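Local atomic coordinates of BT_4661 (Bacteroides thetaiotaomicron, PDB entry 4AK1), a protein that probably binds heparin and heparan sulphate at the cell surface as a SusE-like glycan-binding protein of the heparin utilisation locus. Residues N343-V348 against T421-Y426; Q375-L380 against K390-P395. One frame throughout, in Å; residues are numbered along the deposited sequence.

Contact 1 (N343-V348 against T421-Y426); sequences NDVQAV and TANPNY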
ATOM      1  N   ASN A 343      12.725 -26.465  29.894  1.00 19.11           N
ATOM      2  CA  ASN A 343      12.383 -25.124  30.306  1.00 19.81           C
ATOM      3  C   ASN A 343      13.538 -24.580  31.123  1.00 19.66           C
ATOM      4  O   ASN A 343      13.879 -25.159  32.157  1.00 19.76           O
ATOM      5  CB  ASN A 343      11.133 -25.166  31.187  1.00 21.23           C
ATOM      6  CG  ASN A 343       9.907 -25.601  30.420  1.00 22.18           C
ATOM      7  OD1 ASN A 343       9.260 -24.786  29.773  1.00 24.06           O
ATOM      8  ND2 ASN A 343       9.597 -26.888  30.461  1.00 22.36           N
ATOM      9  N   ASP A 344      14.143 -23.490  30.657  1.00 18.95           N
ATOM     10  CA  ASP A 344      15.217 -22.856  31.392  1.00 19.09           C
ATOM     11  C   ASP A 344      15.357 -21.383  31.027  1.00 18.38           C
ATOM     12  O   ASP A 344      14.617 -20.871  30.211  1.00 18.00           O
ATOM     13  CB  ASP A 344      16.540 -23.584  31.171  1.00 19.57           C
ATOM     14  CG  ASP A 344      17.324 -23.744  32.457  1.00 20.71           C
ATOM     15  OD1 ASP A 344      17.531 -22.737  33.179  1.00 21.52           O
ATOM     16  OD2 ASP A 344      17.720 -24.887  32.765  1.00 21.74           O
ATOM     17  N   VAL A 345      16.316 -20.705  31.646  1.00 18.08           N
ATOM     18  CA  VAL A 345      16.473 -19.265  31.442  1.00 17.98           C
ATOM     19  C   VAL A 345      17.660 -18.999  30.503  1.00 17.56           C
ATOM     20  O   VAL A 345      18.389 -19.927  30.153  1.00 17.41           O
ATOM     21  CB  VAL A 345      16.597 -18.514  32.792  1.00 18.24           C
ATOM     22  CG1 VAL A 345      15.396 -18.841  33.696  1.00 18.69           C
ATOM     23  CG2 VAL A 345      17.913 -18.857  33.492  1.00 17.83           C
ATOM     24  N   GLN A 346      17.832 -17.751  30.081  1.00 17.85           N
ATOM     25  CA  GLN A 346      18.856 -17.401  29.102  1.00 17.99           C
ATOM     26  C   GLN A 346      20.276 -17.688  29.586  1.00 17.95           C
ATOM     27  O   GLN A 346      20.568 -17.564  30.789  1.00 18.04           O
ATOM     28  CB  GLN A 346      18.837 -15.915  28.826  1.00 18.11           C
ATOM     29  CG  GLN A 346      17.534 -15.329  28.370  1.00 18.16           C
ATOM     30  CD  GLN A 346      17.592 -13.838  28.557  1.00 18.27           C
ATOM     31  OE1 GLN A 346      17.353 -13.322  29.662  1.00 18.25           O
ATOM     32  NE2 GLN A 346      17.933 -13.128  27.481  1.00 17.84           N
ATOM     33  N   ALA A 347      21.144 -18.041  28.632  1.00 17.88           N
ATOM     34  CA  ALA A 347      22.606 -18.072  28.827  1.00 18.22           C
ATOM     35  C   ALA A 347      23.157 -19.134  29.800  1.00 18.86           C
ATOM     36  O   ALA A 347      24.325 -19.068  30.219  1.00 19.08           O
ATOM     37  CB  ALA A 347      23.136 -16.685  29.174  1.00 18.12           C
ATOM     38  N   VAL A 348      22.350 -20.125  30.156  1.00 19.11           N
ATOM     39  CA  VAL A 348      22.836 -21.133  31.094  1.00 20.05           C
ATOM     40  C   VAL A 348      23.161 -22.443  30.376  1.00 20.50           C
ATOM     41  O   VAL A 348      22.667 -22.695  29.284  1.00 20.24           O
ATOM     42  CB  VAL A 348      21.884 -21.366  32.295  1.00 20.43           C
ATOM     43  CG1 VAL A 348      21.626 -20.048  33.026  1.00 20.59           C
ATOM     44  CG2 VAL A 348      20.582 -22.017  31.852  1.00 20.55           C
ATOM     45  N   THR A 421      13.304 -18.586  28.954  1.00 16.00           N
ATOM     46  CA  THR A 421      12.724 -17.382  29.542  1.00 16.35           C
ATOM     47  C   THR A 421      13.837 -16.497  30.123  1.00 16.22           C
ATOM     48  O   THR A 421      15.014 -16.867  30.104  1.00 15.60           O
ATOM     49  CB  THR A 421      11.694 -17.710  30.641  1.00 17.06           C
ATOM     50  OG1 THR A 421      12.334 -18.456  31.681  1.00 16.98           O
ATOM     51  CG2 THR A 421      10.485 -18.497  30.087  1.00 17.29           C
ATOM     52  N   ALA A 422      13.457 -15.311  30.609  1.00 16.57           N
ATOM     53  CA  ALA A 422      14.438 -14.304  31.030  1.00 16.51           C
ATOM     54  C   ALA A 422      15.280 -14.794  32.217  1.00 16.61           C
ATOM     55  O   ALA A 422      14.742 -15.385  33.155  1.00 17.23           O
ATOM     56  CB  ALA A 422      13.722 -13.003  31.384  1.00 17.07           C
ATOM     57  N   ASN A 423      16.594 -14.596  32.144  1.00 16.23           N
ATOM     58  CA  ASN A 423      17.489 -14.804  33.295  1.00 16.41           C
ATOM     59  C   ASN A 423      17.572 -13.471  34.029  1.00 17.10           C
ATOM     60  O   ASN A 423      17.904 -12.477  33.412  1.00 16.59           O
ATOM     61  CB  ASN A 423      18.880 -15.242  32.793  1.00 15.68           C
ATOM     62  CG  ASN A 423      19.847 -15.606  33.912  1.00 15.58           C
ATOM     63  OD1 ASN A 423      19.745 -15.114  35.030  1.00 16.11           O
ATOM     64  ND2 ASN A 423      20.791 -16.484  33.609  1.00 15.11           N
ATOM     65  N   PRO A 424      17.250 -13.443  35.340  1.00 18.15           N
ATOM     66  CA  PRO A 424      17.313 -12.208  36.135  1.00 18.86           C
ATOM     67  C   PRO A 424      18.722 -11.620  36.238  1.00 18.64           C
ATOM     68  O   PRO A 424      18.875 -10.480  36.681  1.00 19.20           O
ATOM     69  CB  PRO A 424      16.803 -12.642  37.520  1.00 19.81           C
ATOM     70  CG  PRO A 424      17.024 -14.127  37.563  1.00 19.62           C
ATOM     71  CD  PRO A 424      16.812 -14.600  36.152  1.00 19.03           C
ATOM     72  N   ASN A 425      19.728 -12.389  35.820  1.00 18.06           N
ATOM     73  CA  ASN A 425      21.136 -11.946  35.833  1.00 17.97           C
ATOM     74  C   ASN A 425      21.622 -11.528  34.450  1.00 17.34           C
ATOM     75  O   ASN A 425      22.752 -11.080  34.295  1.00 16.67           O
ATOM     76  CB  ASN A 425      22.032 -13.081  36.351  1.00 17.88           C
ATOM     77  CG  ASN A 425      21.722 -13.447  37.781  1.00 18.93           C
ATOM     78  OD1 ASN A 425      21.516 -12.561  38.615  1.00 19.80           O
ATOM     79  ND2 ASN A 425      21.672 -14.750  38.077  1.00 19.01           N
ATOM     80  N   TYR A 426      20.770 -11.698  33.442  1.00 17.39           N
ATOM     81  CA  TYR A 426      21.179 -11.405  32.068  1.00 17.39           C
ATOM     82  C   TYR A 426      21.580  -9.939  31.842  1.00 16.88           C
ATOM     83  O   TYR A 426      20.835  -9.012  32.190  1.00 17.01           O
ATOM     84  CB  TYR A 426      20.098 -11.834  31.053  1.00 18.54           C
ATOM     85  CG  TYR A 426      20.559 -11.640  29.624  1.00 19.38           C
ATOM     86  CD1 TYR A 426      21.468 -12.526  29.038  1.00 19.57           C
ATOM     87  CD2 TYR A 426      20.116 -10.544  28.868  1.00 20.13           C
ATOM     88  CE1 TYR A 426      21.915 -12.327  27.724  1.00 20.27           C
ATOM     89  CE2 TYR A 426      20.547 -10.345  27.558  1.00 20.54           C
ATOM     90  CZ  TYR A 426      21.441 -11.235  26.999  1.00 20.44           C
ATOM     91  OH  TYR A 426      21.874 -11.031  25.714  1.00 22.11           O
TER
HETATM   92  O   HOH W   1      12.025 -21.092  31.881  1.00 22.46           O
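The parallel pairing of Val345 with Thr421 joins the first and last strands of a small beta-sandwich domain, probably immunoglobulin-like. It lies where strand 410-421 gives way to the loop leading into the next domain. Thr421 N gives a straight bond to Asp344 O (2.9 Å), and Gln346 N returns a weak one to Thr421 O. The Thr421 hydroxyl oxygen and Asp344 O share a water, although the water's bond to the carbonyl is weak.

Beyond the strands, two amide side chains carry the pairing on. Asn423 CG stands anti to the backbone N (chi1 -175°), which sends ND2 to Gln346 O (3.0 Å), nearly along the C=O axis and in the Asn423 amide plane. Val345 CG2 and Val348 CG1 both lie against this ND2, giving it an apolar border. In exchange, a lone pair of Gln346 OE1 receives Asn423 N at 2.9 Å, so each residue grips the other's backbone. Asparagine suits its place doubly, because its OD1 also closes an Asx turn by accepting from Asn425 N. Its ND2 also hydrogen-bonds Thr523 O, just before strand 525-535 of the next sheet.

The long glutamine arm then crosses Tyr426 at about a right angle. Its amide is tilted 39° to the ring, and Gln346 NE2 sits 3.6 Å above the centre of one Tyr426 face, while Ala347 CB lies at the ring edge.

Contact 2 (Q375-L380 against K390-P395); sequences QGELAL and KGNKIP
Glu377 turns CG away from its own carbonyl carbon (chi1 -56°) and then bends at chi2 (-62°), so that the carboxylate curls over the backbone of Asn392 and Lys393 while the inner methylenes lie along Ile394. Its OE1 receives Lys393 N at 3.0 Å in a straight N-H bond that descends on the carboxylate steeply, from above its plane (63° out of it). The same oxygen rests 3.5 Å from Asn392 CB, and OE2 lies more loosely near Lys393 CB. Lysine thus enters this bond through its backbone, and its long chain leads away from the contact.

Asparagine suits position 392 because its OD1 accepts from Ile394 N (3.0 Å), forming an Asx turn that shapes the loop between strands 386-388 and 397-407. Next in the loop, Ile394 CG1 lies 3.6 Å from Glu377 CB, the two chains sliding past each other in opposite directions. Its terminal methyl CD1 reaches Leu378 CD1 at 3.7 Å, the chains crossing at about a right angle. Branched aliphatics fit here, for Leu378 and Ile394 both pack on Ile388, and Leu378 also touches Phe367 of the other sheet.

An alanine in place of Glu377 would probably leave Lys393 N without this acceptor and strip the CG contact from Ile394. A single glutamate therefore plays two parts: its methylenes extend the apolar layer, and its OE1 gives Lys393 N an acceptor that ties the two loops together.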
ATOM      1  N   GLN A 375      20.657 -22.676  15.570  1.00 22.31           N
ATOM      2  CA  GLN A 375      21.796 -23.155  14.771  1.00 23.84           C
ATOM      3  C   GLN A 375      23.114 -22.645  15.343  1.00 23.35           C
ATOM      4  O   GLN A 375      23.274 -21.455  15.579  1.00 23.52           O
ATOM      5  CB  GLN A 375      21.609 -22.766  13.295  1.00 25.74           C
ATOM      6  CG  GLN A 375      20.491 -23.586  12.653  1.00 27.92           C
ATOM      7  CD  GLN A 375      20.074 -23.117  11.267  1.00 30.48           C
ATOM      8  OE1 GLN A 375      20.879 -22.573  10.510  1.00 31.02           O
ATOM      9  NE2 GLN A 375      18.805 -23.351  10.923  1.00 31.22           N
ATOM     10  N   GLY A 376      24.025 -23.563  15.627  1.00 23.70           N
ATOM     11  CA  GLY A 376      25.270 -23.217  16.314  1.00 24.47           C
ATOM     12  C   GLY A 376      25.154 -23.171  17.838  1.00 24.37           C
ATOM     13  O   GLY A 376      26.170 -23.091  18.536  1.00 24.39           O
ATOM     14  N   GLU A 377      23.926 -23.236  18.360  1.00 23.40           N
ATOM     15  CA  GLU A 377      23.706 -23.150  19.810  1.00 22.69           C
ATOM     16  C   GLU A 377      23.455 -24.499  20.476  1.00 21.87           C
ATOM     17  O   GLU A 377      23.596 -24.620  21.690  1.00 21.52           O
ATOM     18  CB  GLU A 377      22.560 -22.187  20.147  1.00 23.69           C
ATOM     19  CG  GLU A 377      22.695 -20.759  19.603  1.00 25.61           C
ATOM     20  CD  GLU A 377      23.906 -20.001  20.122  1.00 28.08           C
ATOM     21  OE1 GLU A 377      24.337 -20.214  21.282  1.00 28.02           O
ATOM     22  OE2 GLU A 377      24.429 -19.155  19.355  1.00 31.31           O
ATOM     23  N   LEU A 378      23.034 -25.495  19.693  1.00 20.94           N
ATOM     24  CA  LEU A 378      22.787 -26.838  20.197  1.00 20.64           C
ATOM     25  C   LEU A 378      23.767 -27.791  19.539  1.00 21.04           C
ATOM     26  O   LEU A 378      23.912 -27.782  18.312  1.00 21.54           O
ATOM     27  CB  LEU A 378      21.337 -27.288  19.891  1.00 20.47           C
ATOM     28  CG  LEU A 378      20.206 -26.893  20.865  1.00 20.22           C
ATOM     29  CD1 LEU A 378      20.009 -25.386  20.916  1.00 19.42           C
ATOM     30  CD2 LEU A 378      18.883 -27.567  20.517  1.00 20.24           C
ATOM     31  N   ALA A 379      24.440 -28.607  20.340  1.00 21.04           N
ATOM     32  CA  ALA A 379      25.372 -29.606  19.787  1.00 21.21           C
ATOM     33  C   ALA A 379      24.891 -31.022  20.072  1.00 21.52           C
ATOM     34  O   ALA A 379      24.623 -31.377  21.221  1.00 21.54           O
ATOM     35  CB  ALA A 379      26.783 -29.394  20.340  1.00 21.34           C
ATOM     36  N   LEU A 380      24.797 -31.823  19.012  1.00 21.37           N
ATOM     37  CA  LEU A 380      24.400 -33.215  19.102  1.00 21.92           C
ATOM     38  C   LEU A 380      25.643 -34.114  19.181  1.00 22.55           C
ATOM     39  O   LEU A 380      26.504 -34.054  18.299  1.00 22.75           O
ATOM     40  CB  LEU A 380      23.580 -33.535  17.859  1.00 22.10           C
ATOM     41  CG  LEU A 380      22.654 -34.726  17.715  1.00 22.83           C
ATOM     42  CD1 LEU A 380      21.711 -34.899  18.901  1.00 22.08           C
ATOM     43  CD2 LEU A 380      21.888 -34.522  16.410  1.00 22.83           C
ATOM     44  N   LYS A 390      26.946 -22.809  28.709  1.00 22.59           N
ATOM     45  CA  LYS A 390      26.870 -21.528  29.433  1.00 22.45           C
ATOM     46  C   LYS A 390      27.270 -20.398  28.472  1.00 21.50           C
ATOM     47  O   LYS A 390      28.165 -20.580  27.647  1.00 21.82           O
ATOM     48  CB  LYS A 390      27.774 -21.576  30.676  1.00 23.83           C
ATOM     49  CG  LYS A 390      27.974 -20.244  31.389  1.00 24.53           C
ATOM     50  CD  LYS A 390      28.996 -20.396  32.518  1.00 25.91           C
ATOM     51  CE  LYS A 390      29.213 -19.072  33.236  1.00 26.15           C
ATOM     52  NZ  LYS A 390      27.956 -18.667  33.916  1.00 27.06           N
ATOM     53  N   GLY A 391      26.567 -19.263  28.530  1.00 20.50           N
ATOM     54  CA  GLY A 391      26.867 -18.099  27.665  1.00 19.58           C
ATOM     55  C   GLY A 391      26.311 -18.176  26.251  1.00 19.11           C
ATOM     56  O   GLY A 391      26.589 -17.307  25.403  1.00 18.41           O
ATOM     57  N   ASN A 392      25.518 -19.217  25.992  1.00 18.74           N
ATOM     58  CA  ASN A 392      24.827 -19.374  24.710  1.00 18.43           C
ATOM     59  C   ASN A 392      23.931 -18.160  24.400  1.00 18.79           C
ATOM     60  O   ASN A 392      23.487 -17.472  25.315  1.00 19.42           O
ATOM     61  CB  ASN A 392      24.028 -20.699  24.699  1.00 18.10           C
ATOM     62  CG  ASN A 392      22.679 -20.587  25.410  1.00 17.86           C
ATOM     63  OD1 ASN A 392      21.716 -20.090  24.832  1.00 17.84           O
ATOM     64  ND2 ASN A 392      22.600 -21.081  26.650  1.00 17.36           N
ATOM     65  N   LYS A 393      23.658 -17.911  23.117  1.00 19.31           N
ATOM     66  CA  LYS A 393      22.930 -16.710  22.699  1.00 19.98           C
ATOM     67  C   LYS A 393      21.494 -16.982  22.274  1.00 18.98           C
ATOM     68  O   LYS A 393      20.906 -16.170  21.562  1.00 18.51           O
ATOM     69  CB  LYS A 393      23.653 -16.019  21.532  1.00 22.43           C
ATOM     70  CG  LYS A 393      25.138 -15.784  21.767  1.00 25.51           C
ATOM     71  CD  LYS A 393      25.377 -14.596  22.671  1.00 28.25           C
ATOM     72  CE  LYS A 393      26.865 -14.272  22.745  1.00 30.12           C
ATOM     73  NZ  LYS A 393      27.136 -13.442  23.948  1.00 34.24           N
ATOM     74  N   ILE A 394      20.924 -18.110  22.683  1.00 17.86           N
ATOM     75  CA  ILE A 394      19.531 -18.399  22.315  1.00 17.28           C
ATOM     76  C   ILE A 394      18.595 -17.315  22.862  1.00 17.34           C
ATOM     77  O   ILE A 394      18.568 -17.077  24.072  1.00 17.12           O
ATOM     78  CB  ILE A 394      19.055 -19.787  22.813  1.00 17.27           C
ATOM     79  CG1 ILE A 394      19.993 -20.889  22.313  1.00 17.09           C
ATOM     80  CG2 ILE A 394      17.606 -20.027  22.384  1.00 17.21           C
ATOM     81  CD1 ILE A 394      19.754 -22.269  22.918  1.00 17.64           C
ATOM     82  N   PRO A 395      17.823 -16.655  21.971  1.00 17.61           N
ATOM     83  CA  PRO A 395      16.881 -15.638  22.417  1.00 18.09           C
ATOM     84  C   PRO A 395      15.778 -16.260  23.250  1.00 18.37           C
ATOM     85  O   PRO A 395      15.462 -17.443  23.076  1.00 18.37           O
ATOM     86  CB  PRO A 395      16.285 -15.094  21.097  1.00 18.63           C
ATOM     87  CG  PRO A 395      17.290 -15.470  20.040  1.00 18.54           C
ATOM     88  CD  PRO A 395      17.794 -16.810  20.504  1.00 17.83           C
TER

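Contact 2 is nested in the chain loop that contact 1 closes, and the two centres lie about 13 Å apart. They meet directly: Ala347 O, in the turn after strand 342-345, probably accepts a hydrogen bond from Gly391 N (2.8 Å). Asn392 ND2 only packs against Val348 O, while its hydrogen bond goes to Lys389 O. The turn 345-348 thus faces the 421-426 loop on one hand and the 390-392 loop on the other. A bound sodium ion lies about 14 Å from the side chain of Leu378, so contact 2 is no part of a metal site. Together the contacts join several loops of one sandwich domain, and contact 1 continues toward the next.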